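Local coordinates for protein ubiquitin-conjugating enzyme (Plasmodium vivax, PDB 2FO3) that probably accepts activated ubiquitin as a thioester on its UBC domain, the part present here, and passes it on toward substrates, as E2 enzymes do, at residues 15-20 / 102-107; 39-44 / 54-59; 63-68 / 97-102; 72-77 / 88-93. One frame throughout, in Å; residues are numbered along the deposited sequence. Where two conformers were deposited one is given.

Interaction 1: 15-20 / 102-107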
loop_
_atom_site.group_PDB
_atom_site.type_symbol
_atom_site.label_atom_id
_atom_site.label_comp_id
_atom_site.label_asym_id
_atom_site.label_seq_id
_atom_site.Cartn_x
_atom_site.Cartn_y
_atom_site.Cartn_z
ATOM N N LEU A 15 -10.372 -0.705 6.856
ATOM C CA LEU A 15 -11.020 0.326 6.023
ATOM C C LEU A 15 -11.343 1.564 6.868
ATOM O O LEU A 15 -10.982 2.669 6.497
ATOM C CB LEU A 15 -12.283 -0.213 5.377
ATOM C CG LEU A 15 -13.122 0.778 4.534
ATOM C CD1 LEU A 15 -12.329 1.495 3.424
ATOM C CD2 LEU A 15 -14.299 -0.001 3.962
ATOM N N HIS A 16 -12.008 1.355 8.011
ATOM C CA HIS A 16 -12.213 2.434 8.994
ATOM C C HIS A 16 -10.906 3.106 9.346
ATOM O O HIS A 16 -10.800 4.328 9.344
ATOM C CB HIS A 16 -12.879 1.888 10.278
ATOM C CG HIS A 16 -12.837 2.854 11.428
ATOM N ND1 HIS A 16 -13.467 4.082 11.396
ATOM C CD2 HIS A 16 -12.239 2.770 12.644
ATOM C CE1 HIS A 16 -13.263 4.711 12.546
ATOM N NE2 HIS A 16 -12.513 3.941 13.315
ATOM N N ASN A 17 -9.888 2.304 9.667
ATOM C CA ASN A 17 -8.612 2.895 10.075
ATOM C C ASN A 17 -7.976 3.756 9.021
ATOM O O ASN A 17 -7.480 4.858 9.324
ATOM C CB ASN A 17 -7.624 1.815 10.538
ATOM C CG ASN A 17 -6.303 2.403 10.931
ATOM O OD1 ASN A 17 -5.298 2.247 10.232
ATOM N ND2 ASN A 17 -6.300 3.146 12.017
ATOM N N PHE A 18 -7.987 3.262 7.778
ATOM C CA PHE A 18 -7.414 3.956 6.653
ATOM C C PHE A 18 -8.197 5.243 6.349
ATOM O O PHE A 18 -7.604 6.283 6.125
ATOM C CB PHE A 18 -7.396 3.063 5.423
ATOM C CG PHE A 18 -6.381 3.475 4.405
ATOM C CD1 PHE A 18 -5.179 2.771 4.286
ATOM C CD2 PHE A 18 -6.610 4.559 3.565
ATOM C CE1 PHE A 18 -4.238 3.141 3.328
ATOM C CE2 PHE A 18 -5.658 4.965 2.603
ATOM C CZ PHE A 18 -4.486 4.259 2.472
ATOM N N LEU A 19 -9.526 5.163 6.350
ATOM C CA LEU A 19 -10.343 6.362 6.026
ATOM C C LEU A 19 -10.212 7.399 7.100
ATOM O O LEU A 19 -10.176 8.585 6.816
ATOM C CB LEU A 19 -11.808 6.001 5.858
ATOM C CG LEU A 19 -12.091 5.118 4.643
ATOM C CD1 LEU A 19 -13.568 4.691 4.639
ATOM C CD2 LEU A 19 -11.674 5.808 3.305
ATOM N N ASN A 20 -10.150 6.942 8.347
ATOM C CA ASN A 20 -10.014 7.863 9.482
ATOM C C ASN A 20 -8.585 8.403 9.649
ATOM O O ASN A 20 -8.380 9.587 9.978
ATOM C CB ASN A 20 -10.517 7.194 10.754
ATOM C CG ASN A 20 -11.475 8.061 11.513
ATOM O OD1 ASN A 20 -11.456 8.085 12.746
ATOM N ND2 ASN A 20 -12.336 8.796 10.779
ATOM N N SER A 102 -0.677 -8.022 12.978
ATOM C CA SER A 102 -1.279 -6.803 13.580
ATOM C C SER A 102 -1.013 -5.511 12.808
ATOM O O SER A 102 -1.613 -4.478 13.103
ATOM C CB SER A 102 -0.863 -6.632 15.058
ATOM O OG SER A 102 -1.481 -7.658 15.785
ATOM N N LEU A 103 -0.130 -5.593 11.813
ATOM C CA LEU A 103 0.150 -4.483 10.905
ATOM C C LEU A 103 -1.168 -3.910 10.361
ATOM O O LEU A 103 -2.036 -4.668 9.896
ATOM C CB LEU A 103 1.041 -4.964 9.738
ATOM C CG LEU A 103 1.380 -4.081 8.521
ATOM C CD1 LEU A 103 2.111 -2.812 8.923
ATOM C CD2 LEU A 103 2.186 -4.867 7.455
ATOM N N SER A 104 -1.322 -2.589 10.459
ATOM C CA SER A 104 -2.418 -1.906 9.784
ATOM C C SER A 104 -2.061 -1.668 8.322
ATOM O O SER A 104 -0.878 -1.481 7.979
ATOM C CB SER A 104 -2.710 -0.552 10.454
ATOM O OG SER A 104 -1.708 0.409 10.194
ATOM N N ILE A 105 -3.067 -1.627 7.446
ATOM C CA ILE A 105 -2.789 -1.315 6.036
ATOM C C ILE A 105 -2.283 0.132 5.896
ATOM O O ILE A 105 -1.381 0.419 5.110
ATOM C CB ILE A 105 -4.034 -1.556 5.150
ATOM C CG1 ILE A 105 -4.552 -3.007 5.328
ATOM C CG2 ILE A 105 -3.766 -1.154 3.672
ATOM C CD1 ILE A 105 -3.507 -4.149 5.005
ATOM N N SER A 106 -2.900 1.050 6.624
ATOM C CA SER A 106 -2.393 2.416 6.681
ATOM C C SER A 106 -0.858 2.478 6.983
ATOM O O SER A 106 -0.111 3.168 6.289
ATOM C CB SER A 106 -3.185 3.242 7.714
ATOM O OG SER A 106 -2.840 4.588 7.558
ATOM N N GLY A 107 -0.411 1.753 8.013
ATOM C CA GLY A 107 1.014 1.704 8.403
ATOM C C GLY A 107 1.884 1.040 7.330
ATOM O O GLY A 107 3.037 1.448 7.124
HETATM O O HOH W 1 -5.561 0.582 7.888
HETATM O O HOH W 2 -2.075 2.865 11.288
#
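Phe18 reaches the first turn of helix 105-116 with one corner of its ring, CD1 lying 3.7 Å from Ser106 N, while its neighbour Asn17 brings OD1 to 3.4 Å from Ser106 CB. Both side chains leave helix 10-20 with CG opposite the backbone N (chi1 -158° for Phe18, 179° for Asn17), yet they take different tasks. The phenylalanine ring meets the turn obliquely, touches Ile105 CG2 at 4.2 Å from CD1, and continues inward onto Val40 and Val109, where a large apolar group is at home. This is the place in the UBC fold where the N-terminal helix is packed beside the start of the helix that follows the long loop after the sheet. Asn17, which is partly exposed, works through water: one molecule sits 2.9 Å from Asn17 OD1 and accepts from Ser106 N, and a second bonds to Ser104 OG at 2.7 Å and only weakly to Asn17 OD1. Ser104 is the N-cap of the helix. Its OG, turned between the backbone N and the carbonyl carbon (chi1 72°), accepts from Gly107 N at 2.9 Å, a job a short hydroxyl side chain does well. Glu14 takes Ile105 N, so the N-H groups of Ile105, Ser106 and Gly107 all have acceptors, and Ser106 OG bonds to Asn21 O.

Interaction 2: 39-44 / 54-59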
loop_
_atom_site.group_PDB
_atom_site.type_symbol
_atom_site.label_atom_id
_atom_site.label_comp_id
_atom_site.label_asym_id
_atom_site.label_seq_id
_atom_site.Cartn_x
_atom_site.Cartn_y
_atom_site.Cartn_z
ATOM N N ILE A 39 -7.271 0.209 -4.013
ATOM C CA ILE A 39 -6.291 0.941 -4.793
ATOM C C ILE A 39 -6.017 2.224 -4.047
ATOM O O ILE A 39 -6.919 3.053 -3.840
ATOM C CB ILE A 39 -6.757 1.330 -6.231
ATOM C CG1 ILE A 39 -7.410 0.158 -6.975
ATOM C CG2 ILE A 39 -5.596 1.960 -7.039
ATOM C CD1 ILE A 39 -6.470 -0.905 -7.351
ATOM N N VAL A 40 -4.773 2.376 -3.640
ATOM C CA VAL A 40 -4.327 3.577 -2.952
ATOM C C VAL A 40 -3.588 4.521 -3.915
ATOM O O VAL A 40 -2.644 4.117 -4.628
ATOM C CB VAL A 40 -3.451 3.199 -1.707
ATOM C CG1 VAL A 40 -2.837 4.448 -1.049
ATOM C CG2 VAL A 40 -4.272 2.434 -0.718
ATOM N N LYS A 41 -4.025 5.776 -3.949
ATOM C CA LYS A 41 -3.355 6.822 -4.729
ATOM C C LYS A 41 -2.398 7.617 -3.837
ATOM O O LYS A 41 -2.804 8.167 -2.817
ATOM C CB LYS A 41 -4.403 7.764 -5.374
ATOM C CG LYS A 41 -3.803 8.955 -6.129
ATOM C CD LYS A 41 -4.884 9.720 -6.887
ATOM C CE LYS A 41 -4.354 11.088 -7.363
ATOM N NZ LYS A 41 -5.236 11.763 -8.403
ATOM N N TYR A 42 -1.132 7.658 -4.224
ATOM C CA TYR A 42 -0.145 8.441 -3.525
ATOM C C TYR A 42 0.349 9.542 -4.442
ATOM O O TYR A 42 0.724 9.287 -5.584
ATOM C CB TYR A 42 1.017 7.553 -3.047
ATOM C CG TYR A 42 2.229 8.315 -2.603
ATOM C CD1 TYR A 42 2.163 9.213 -1.516
ATOM C CD2 TYR A 42 3.467 8.106 -3.233
ATOM C CE1 TYR A 42 3.316 9.927 -1.094
ATOM C CE2 TYR A 42 4.601 8.785 -2.824
ATOM C CZ TYR A 42 4.526 9.699 -1.762
ATOM O OH TYR A 42 5.662 10.368 -1.387
ATOM N N VAL A 43 0.307 10.779 -3.944
ATOM C CA VAL A 43 0.883 11.927 -4.661
ATOM C C VAL A 43 2.202 12.223 -3.996
ATOM O O VAL A 43 2.243 12.523 -2.812
ATOM C CB VAL A 43 -0.028 13.168 -4.612
ATOM C CG1 VAL A 43 0.590 14.327 -5.449
ATOM C CG2 VAL A 43 -1.433 12.810 -5.104
ATOM N N GLY A 44 3.280 12.093 -4.759
ATOM C CA GLY A 44 4.647 12.262 -4.262
ATOM C C GLY A 44 4.843 13.502 -3.420
ATOM O O GLY A 44 4.496 14.627 -3.834
ATOM N N VAL A 54 2.204 11.025 -9.514
ATOM C CA VAL A 54 1.130 10.188 -8.998
ATOM C C VAL A 54 1.498 8.736 -9.155
ATOM O O VAL A 54 1.911 8.316 -10.240
ATOM C CB VAL A 54 -0.227 10.495 -9.688
ATOM C CG1 VAL A 54 -1.321 9.473 -9.298
ATOM C CG2 VAL A 54 -0.669 11.928 -9.368
ATOM N N TYR A 55 1.390 7.979 -8.053
ATOM C CA TYR A 55 1.570 6.531 -8.081
ATOM C C TYR A 55 0.382 5.839 -7.439
ATOM O O TYR A 55 -0.232 6.358 -6.500
ATOM C CB TYR A 55 2.924 6.111 -7.436
ATOM C CG TYR A 55 4.091 6.718 -8.164
ATOM C CD1 TYR A 55 4.523 6.189 -9.394
ATOM C CD2 TYR A 55 4.735 7.860 -7.671
ATOM C CE1 TYR A 55 5.583 6.779 -10.098
ATOM C CE2 TYR A 55 5.797 8.446 -8.362
ATOM C CZ TYR A 55 6.203 7.902 -9.573
ATOM O OH TYR A 55 7.232 8.462 -10.247
ATOM N N LYS A 56 0.049 4.670 -7.955
ATOM C CA LYS A 56 -1.081 3.908 -7.466
ATOM C C LYS A 56 -0.635 2.543 -6.991
ATOM O O LYS A 56 0.055 1.822 -7.694
ATOM C CB LYS A 56 -2.206 3.815 -8.501
ATOM C CG LYS A 56 -3.013 5.112 -8.551
ATOM C CD LYS A 56 -4.199 5.036 -9.448
ATOM C CE LYS A 56 -4.998 6.344 -9.340
ATOM N NZ LYS A 56 -6.085 6.429 -10.339
ATOM N N LEU A 57 -1.057 2.206 -5.789
ATOM C CA LEU A 57 -0.680 0.960 -5.132
ATOM C C LEU A 57 -1.906 0.053 -5.071
ATOM O O LEU A 57 -2.976 0.426 -4.500
ATOM C CB LEU A 57 -0.211 1.326 -3.714
ATOM C CG LEU A 57 0.810 0.628 -2.846
ATOM C CD1 LEU A 57 2.149 0.383 -3.555
ATOM C CD2 LEU A 57 1.026 1.489 -1.577
ATOM N N LYS A 58 -1.781 -1.134 -5.635
ATOM C CA LYS A 58 -2.870 -2.109 -5.556
ATOM C C LYS A 58 -2.641 -3.036 -4.362
ATOM O O LYS A 58 -1.529 -3.537 -4.166
ATOM C CB LYS A 58 -3.016 -2.906 -6.832
ATOM C CG LYS A 58 -4.218 -3.839 -6.765
ATOM C CD LYS A 58 -4.727 -4.176 -8.191
ATOM C CE LYS A 58 -5.347 -5.557 -8.209
ATOM N NZ LYS A 58 -5.781 -5.948 -9.624
ATOM N N ILE A 59 -3.691 -3.241 -3.587
ATOM C CA ILE A 59 -3.649 -4.030 -2.373
ATOM C C ILE A 59 -4.663 -5.152 -2.453
ATOM O O ILE A 59 -5.849 -4.913 -2.591
ATOM C CB ILE A 59 -3.868 -3.168 -1.103
ATOM C CG1 ILE A 59 -2.777 -2.082 -0.980
ATOM C CG2 ILE A 59 -3.847 -4.068 0.159
ATOM C CD1 ILE A 59 -3.159 -0.971 0.007
HETATM O O HOH W 3 -6.076 9.757 -10.247
#
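Val40 and Leu57 face each other as a hydrogen-bonded antiparallel pair, with Leu57 N donating to Val40 O at 2.7 Å and Val40 N to Leu57 O at 2.8 Å. Two residues along, Tyr42 and Tyr55 repeat the pattern, and Tyr42 N meets Tyr55 O at 2.8 Å. Val40, Tyr42, Tyr55 and Leu57 point to one face of the sheet. Here packing is close: the CG2 branch of Val40 meets Ile59 CD1 at 3.7 Å, and helix 105-116 is met by Tyr42, Leu57 and Ile59. Branched aliphatic side chains suit such a strand, filling the space under the helix without polar atoms to satisfy. The strands form a beta hairpin at the middle of the antiparallel UBC sheet. On its other face, two of the three non-hydrogen-bonded pairs include lysines; the third is Val43 with Val54. The lysine stems lean on Ile39 and Val54: Ile39 CD1 rests on Lys58 CG at 3.7 Å, and extended Lys41 brings CE to 3.9 Å from Val54 CG1. Lys41 and Lys56 end at solvent. Their NZ atoms stay 5.7 Å apart, and a water accepts from Lys41 NZ and, weakly, from Lys56 NZ, which probably softens the repulsion of like charges.

Interaction 3: 63-68 / 97-102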
loop_
_atom_site.group_PDB
_atom_site.type_symbol
_atom_site.label_atom_id
_atom_site.label_comp_id
_atom_site.label_asym_id
_atom_site.label_seq_id
_atom_site.Cartn_x
_atom_site.Cartn_y
_atom_site.Cartn_z
ATOM N N ASP A 63 -7.311 -14.891 0.932
ATOM C CA ASP A 63 -8.294 -15.586 1.727
ATOM C C ASP A 63 -7.855 -15.842 3.188
ATOM O O ASP A 63 -8.708 -15.901 4.096
ATOM C CB ASP A 63 -8.664 -16.909 1.052
ATOM C CG ASP A 63 -10.029 -17.389 1.456
ATOM O OD1 ASP A 63 -11.009 -16.627 1.255
ATOM O OD2 ASP A 63 -10.131 -18.518 1.972
ATOM N N ASP A 64 -6.550 -16.010 3.401
ATOM C CA ASP A 64 -5.989 -16.254 4.744
ATOM C C ASP A 64 -5.586 -14.973 5.493
ATOM O O ASP A 64 -4.975 -15.043 6.580
ATOM C CB ASP A 64 -4.776 -17.194 4.657
ATOM C CG ASP A 64 -5.164 -18.638 4.437
ATOM O OD1 ASP A 64 -6.364 -18.926 4.247
ATOM O OD2 ASP A 64 -4.257 -19.501 4.468
ATOM N N TYR A 65 -5.911 -13.809 4.914
ATOM C CA TYR A 65 -5.676 -12.535 5.600
ATOM C C TYR A 65 -6.449 -12.550 6.943
ATOM O O TYR A 65 -7.620 -12.976 6.987
ATOM C CB TYR A 65 -6.113 -11.336 4.716
ATOM C CG TYR A 65 -5.823 -10.007 5.359
ATOM C CD1 TYR A 65 -4.532 -9.500 5.386
ATOM C CD2 TYR A 65 -6.867 -9.234 5.933
ATOM C CE1 TYR A 65 -4.258 -8.266 6.010
ATOM C CE2 TYR A 65 -6.591 -7.985 6.583
ATOM C CZ TYR A 65 -5.296 -7.532 6.615
ATOM O OH TYR A 65 -4.973 -6.339 7.222
ATOM N N PRO A 66 -5.836 -12.035 8.035
ATOM C CA PRO A 66 -4.575 -11.337 8.205
ATOM C C PRO A 66 -3.334 -12.189 8.542
ATOM O O PRO A 66 -2.243 -11.641 8.641
ATOM C CB PRO A 66 -4.876 -10.400 9.381
ATOM C CG PRO A 66 -5.860 -11.169 10.231
ATOM C CD PRO A 66 -6.575 -12.131 9.316
ATOM N N LEU A 67 -3.493 -13.495 8.717
ATOM C CA LEU A 67 -2.334 -14.358 9.031
ATOM C C LEU A 67 -1.378 -14.372 7.848
ATOM O O LEU A 67 -0.171 -14.373 8.004
ATOM C CB LEU A 67 -2.794 -15.773 9.417
ATOM C CG LEU A 67 -3.470 -15.848 10.797
ATOM C CD1 LEU A 67 -3.654 -17.314 11.170
ATOM C CD2 LEU A 67 -2.679 -15.124 11.905
ATOM N N LYS A 68 -1.940 -14.343 6.658
ATOM C CA LYS A 68 -1.149 -14.140 5.470
ATOM C C LYS A 68 -1.211 -12.643 5.100
ATOM O O LYS A 68 -2.275 -11.998 5.235
ATOM C CB LYS A 68 -1.603 -15.072 4.339
ATOM C CG LYS A 68 -0.942 -16.482 4.378
ATOM C CD LYS A 68 -1.090 -17.208 5.733
ATOM C CE LYS A 68 -0.110 -18.402 5.862
ATOM N NZ LYS A 68 -0.022 -18.974 7.278
ATOM N N ASP A 97 9.018 -11.605 5.285
ATOM C CA ASP A 97 9.695 -12.112 6.474
ATOM C C ASP A 97 9.382 -11.406 7.813
ATOM O O ASP A 97 9.334 -12.058 8.855
ATOM C CB ASP A 97 11.204 -12.081 6.231
ATOM C CG ASP A 97 11.675 -13.226 5.351
ATOM O OD1 ASP A 97 11.511 -13.151 4.105
ATOM O OD2 ASP A 97 12.222 -14.201 5.917
ATOM N N ASP A 98 9.202 -10.087 7.792
ATOM C CA ASP A 98 8.934 -9.344 9.038
ATOM C C ASP A 98 7.465 -8.939 9.200
ATOM O O ASP A 98 7.145 -8.069 10.027
ATOM C CB ASP A 98 9.831 -8.094 9.144
ATOM C CG ASP A 98 11.327 -8.435 9.216
ATOM O OD1 ASP A 98 11.666 -9.632 9.402
ATOM O OD2 ASP A 98 12.158 -7.494 9.095
ATOM N N TYR A 99 6.582 -9.567 8.417
ATOM C CA TYR A 99 5.166 -9.314 8.531
ATOM C C TYR A 99 4.668 -9.728 9.906
ATOM O O TYR A 99 5.041 -10.783 10.438
ATOM C CB TYR A 99 4.355 -10.025 7.421
ATOM C CG TYR A 99 2.851 -9.814 7.529
ATOM C CD1 TYR A 99 2.279 -8.564 7.278
ATOM C CD2 TYR A 99 2.007 -10.871 7.877
ATOM C CE1 TYR A 99 0.903 -8.372 7.372
ATOM C CE2 TYR A 99 0.655 -10.690 7.986
ATOM C CZ TYR A 99 0.098 -9.442 7.733
ATOM O OH TYR A 99 -1.261 -9.275 7.840
ATOM N N ASN A 100 3.831 -8.881 10.474
ATOM C CA ASN A 100 3.174 -9.159 11.729
ATOM C C ASN A 100 1.692 -9.006 11.409
ATOM O O ASN A 100 1.316 -7.996 10.819
ATOM C CB ASN A 100 3.663 -8.136 12.759
ATOM C CG ASN A 100 3.072 -8.342 14.115
ATOM O OD1 ASN A 100 1.867 -8.502 14.255
ATOM N ND2 ASN A 100 3.929 -8.320 15.152
ATOM N N PRO A 101 0.834 -9.996 11.795
ATOM C CA PRO A 101 -0.580 -9.905 11.391
ATOM C C PRO A 101 -1.320 -8.724 12.032
ATOM O O PRO A 101 -2.471 -8.447 11.651
ATOM C CB PRO A 101 -1.181 -11.243 11.859
ATOM C CG PRO A 101 -0.228 -11.767 12.919
ATOM C CD PRO A 101 1.108 -11.169 12.660
ATOM N N SER A 102 -0.677 -8.022 12.978
ATOM C CA SER A 102 -1.279 -6.803 13.580
ATOM C C SER A 102 -1.013 -5.511 12.808
ATOM O O SER A 102 -1.613 -4.478 13.103
ATOM C CB SER A 102 -0.863 -6.632 15.058
ATOM O OG SER A 102 -1.481 -7.658 15.785
HETATM O O HOH W 4 -2.316 -6.492 7.868
#
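A cis peptide bond precedes Pro66, and the carbonyl just after this proline receives the hydroxyl of Tyr99: Tyr99 OH donates to Pro66 O over 2.7 Å. The donor lies in the carbonyl plane on a lone pair, at a C=O...donor angle of 134°, and Pro66 O in turn sits near the plane of the phenol ring, at its edge. With CG opposite the backbone N (chi1 178°), Tyr99 reaches from its own loop to the other. The same hydroxyl accepts from a water 3.0 Å away, and that water also bonds to Tyr65 OH at 2.7 Å. Tyr65 crosses Tyr99 at about a right angle; the cis bond folds Pro66 back, placing its CB 3.8 Å above the centre of the Tyr65 ring, a compact pairing that suits an aromatic next to a proline. Pro101 CB lies beside the Pro66 carbonyl, 3.4 Å from Pro66 O, and makes an apolar contact with Leu67 CD2 at 4.2 Å. Asn100 OD1 accepts from Ser102 N, an Asx turn that bends the chain just beyond Tyr99. Tyr65, Pro66, Pro69 and Pro70 form the Tyr-Pro-x-x-Pro-Pro segment characteristic of the UBC fold, and Tyr99 packs against it.

Interaction 4: 72-77 / 88-93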
loop_
_atom_site.group_PDB
_atom_site.type_symbol
_atom_site.label_atom_id
_atom_site.label_comp_id
_atom_site.label_asym_id
_atom_site.label_seq_id
_atom_site.Cartn_x
_atom_site.Cartn_y
_atom_site.Cartn_z
ATOM N N VAL A 72 0.796 -6.470 -2.220
ATOM C CA VAL A 72 0.830 -5.001 -2.506
ATOM C C VAL A 72 1.856 -4.713 -3.571
ATOM O O VAL A 72 3.043 -5.102 -3.432
ATOM C CB VAL A 72 1.170 -4.166 -1.219
ATOM C CG1 VAL A 72 1.185 -2.650 -1.495
ATOM C CG2 VAL A 72 0.199 -4.440 -0.136
ATOM N N TYR A 73 1.426 -4.041 -4.642
ATOM C CA TYR A 73 2.345 -3.645 -5.688
ATOM C C TYR A 73 1.872 -2.374 -6.396
ATOM O O TYR A 73 0.672 -2.052 -6.373
ATOM C CB TYR A 73 2.556 -4.800 -6.686
ATOM C CG TYR A 73 1.319 -5.203 -7.448
ATOM C CD1 TYR A 73 1.023 -4.630 -8.688
ATOM C CD2 TYR A 73 0.427 -6.150 -6.918
ATOM C CE1 TYR A 73 -0.117 -4.981 -9.382
ATOM C CE2 TYR A 73 -0.729 -6.532 -7.624
ATOM C CZ TYR A 73 -0.985 -5.942 -8.852
ATOM O OH TYR A 73 -2.102 -6.313 -9.556
ATOM N N PHE A 74 2.812 -1.668 -7.023
ATOM C CA PHE A 74 2.492 -0.430 -7.750
ATOM C C PHE A 74 1.926 -0.701 -9.136
ATOM O O PHE A 74 2.408 -1.593 -9.861
ATOM C CB PHE A 74 3.725 0.425 -7.899
ATOM C CG PHE A 74 4.121 1.142 -6.646
ATOM C CD1 PHE A 74 3.514 2.367 -6.307
ATOM C CD2 PHE A 74 5.107 0.614 -5.804
ATOM C CE1 PHE A 74 3.887 3.053 -5.132
ATOM C CE2 PHE A 74 5.482 1.285 -4.646
ATOM C CZ PHE A 74 4.863 2.521 -4.313
ATOM N N LEU A 75 0.899 0.069 -9.510
ATOM C CA LEU A 75 0.351 -0.020 -10.855
ATOM C C LEU A 75 1.321 0.663 -11.797
ATOM O O LEU A 75 2.242 1.363 -11.348
ATOM C CB LEU A 75 -1.066 0.578 -10.921
ATOM C CG LEU A 75 -2.124 -0.176 -10.092
ATOM C CD1 LEU A 75 -3.478 0.472 -10.247
ATOM C CD2 LEU A 75 -2.200 -1.679 -10.439
ATOM N N GLN A 76 1.161 0.444 -13.097
ATOM C CA GLN A 76 2.056 1.025 -14.087
ATOM C C GLN A 76 1.770 2.505 -14.274
ATOM O O GLN A 76 0.606 2.879 -14.269
ATOM C CB GLN A 76 1.910 0.256 -15.430
ATOM C CG GLN A 76 2.447 -1.192 -15.373
ATOM C CD GLN A 76 3.952 -1.229 -15.101
ATOM O OE1 GLN A 76 4.730 -0.561 -15.788
ATOM N NE2 GLN A 76 4.365 -1.998 -14.074
ATOM N N LYS A 77 2.793 3.377 -14.385
ATOM C CA LYS A 77 4.224 3.044 -14.246
ATOM C C LYS A 77 4.635 3.123 -12.782
ATOM O O LYS A 77 4.263 4.070 -12.090
ATOM C CB LYS A 77 5.105 4.051 -14.996
ATOM C CG LYS A 77 5.007 4.063 -16.517
ATOM C CD LYS A 77 5.524 2.786 -17.107
ATOM C CE LYS A 77 6.083 3.048 -18.523
ATOM N NZ LYS A 77 6.059 1.777 -19.344
ATOM N N GLY A 88 6.185 -3.504 -10.644
ATOM C CA GLY A 88 5.588 -2.823 -9.494
ATOM C C GLY A 88 5.695 -3.577 -8.181
ATOM O O GLY A 88 5.334 -3.030 -7.153
ATOM N N ASP A 89 6.183 -4.827 -8.196
ATOM C CA ASP A 89 6.411 -5.590 -6.924
ATOM C C ASP A 89 7.365 -4.855 -6.023
ATOM O O ASP A 89 8.255 -4.148 -6.491
ATOM C CB ASP A 89 6.979 -6.988 -7.193
ATOM C CG ASP A 89 5.954 -7.942 -7.766
ATOM O OD1 ASP A 89 4.741 -7.660 -7.720
ATOM O OD2 ASP A 89 6.370 -9.011 -8.255
ATOM N N ILE A 90 7.224 -5.053 -4.716
ATOM C CA ILE A 90 7.991 -4.255 -3.778
ATOM C C ILE A 90 8.792 -5.219 -2.930
ATOM O O ILE A 90 8.266 -6.240 -2.471
ATOM C CB ILE A 90 7.055 -3.406 -2.875
ATOM C CG1 ILE A 90 6.230 -2.405 -3.745
ATOM C CG2 ILE A 90 7.832 -2.682 -1.755
ATOM C CD1 ILE A 90 4.948 -1.869 -2.989
ATOM N N CYS A 91 10.065 -4.874 -2.733
ATOM C CA CYS A 91 10.941 -5.606 -1.838
ATOM C C CYS A 91 10.928 -4.873 -0.505
ATOM O O CYS A 91 11.565 -3.830 -0.347
ATOM C CB CYS A 91 12.380 -5.690 -2.401
ATOM S SG CYS A 91 13.489 -6.613 -1.255
ATOM N N LEU A 92 10.176 -5.415 0.451
ATOM C CA LEU A 92 10.013 -4.788 1.769
ATOM C C LEU A 92 9.759 -5.869 2.799
ATOM O O LEU A 92 8.754 -6.566 2.722
ATOM C CB LEU A 92 8.822 -3.799 1.768
ATOM C CG LEU A 92 8.517 -3.107 3.113
ATOM C CD1 LEU A 92 9.557 -2.031 3.429
ATOM C CD2 LEU A 92 7.099 -2.505 3.126
ATOM N N SER A 93 10.667 -5.987 3.778
ATOM C CA SER A 93 10.578 -7.017 4.820
ATOM C C SER A 93 9.228 -7.039 5.542
ATOM O O SER A 93 8.724 -8.115 5.862
ATOM C CB SER A 93 11.711 -6.842 5.851
ATOM O OG SER A 93 12.974 -6.859 5.207
HETATM O O HOH W 5 5.083 -6.451 -3.887
#
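Gly88 opens the contact by lying against the end of strand 71-74. Its carbonyl accepts from Phe74 N at 2.9 Å, with the donor 39° above the carbonyl plane and so off the lone pairs. Its CA, with no side chain in the way, comes 3.4 Å from Phe74 O in a CA-H...O contact. The backbone there has a positive phi of 85°, which glycine adopts easily. Asp89 follows at the surface: OD1 approaches Tyr73 CB at 3.7 Å, and OD2 is bonded to Asn87. Ile90 then turns inward, with CG1 opposite the carbonyl carbon (chi1 -62°), sending CD1 to 3.6 Å from Phe74 CE2 and 4.1 Å from Val72 CG1. The Ile90 and Phe74 side chains cross at about a right angle, and Leu57 adds to the same apolar cluster. Isoleucine suits the place because its CG1-CD1 arm is long enough to touch ring and valine at once. A water accepts from Ile90 N at 2.7 Å and lies unusually close to Val72 O, so a bridge between the backbones is plausible but its geometry is doubtful. Cys91, next in the chain, probably corresponds to the catalytic cysteine of E2 enzymes. The direct bond and the Ile90 packing hold the chain just before Cys91 against the end of strand 71-74, consistent with a defined position for the thiol.

In the fold
Interactions 2 and 4, both partly buried, reach one sheet through the neighbouring strands 54-60 and 71-74, with Lys56 O close to Leu75 N at 2.7 Å, a probable hydrogen bond. Interaction 1 is the buried one, and its apolar side meets interaction 2 where Phe18 packs on Val40. Interaction 3 lies at the surface, about 21 Å from interaction 2 between centres, and joins two loops. It shares Ser102 with interaction 1. The chemistry follows the place: regular backbone bonds in the hairpin, waters and a helix cap at interaction 1, a phenol-to-carbonyl bond among prolines at interaction 3, and mixed backbone and apolar contact at interaction 4.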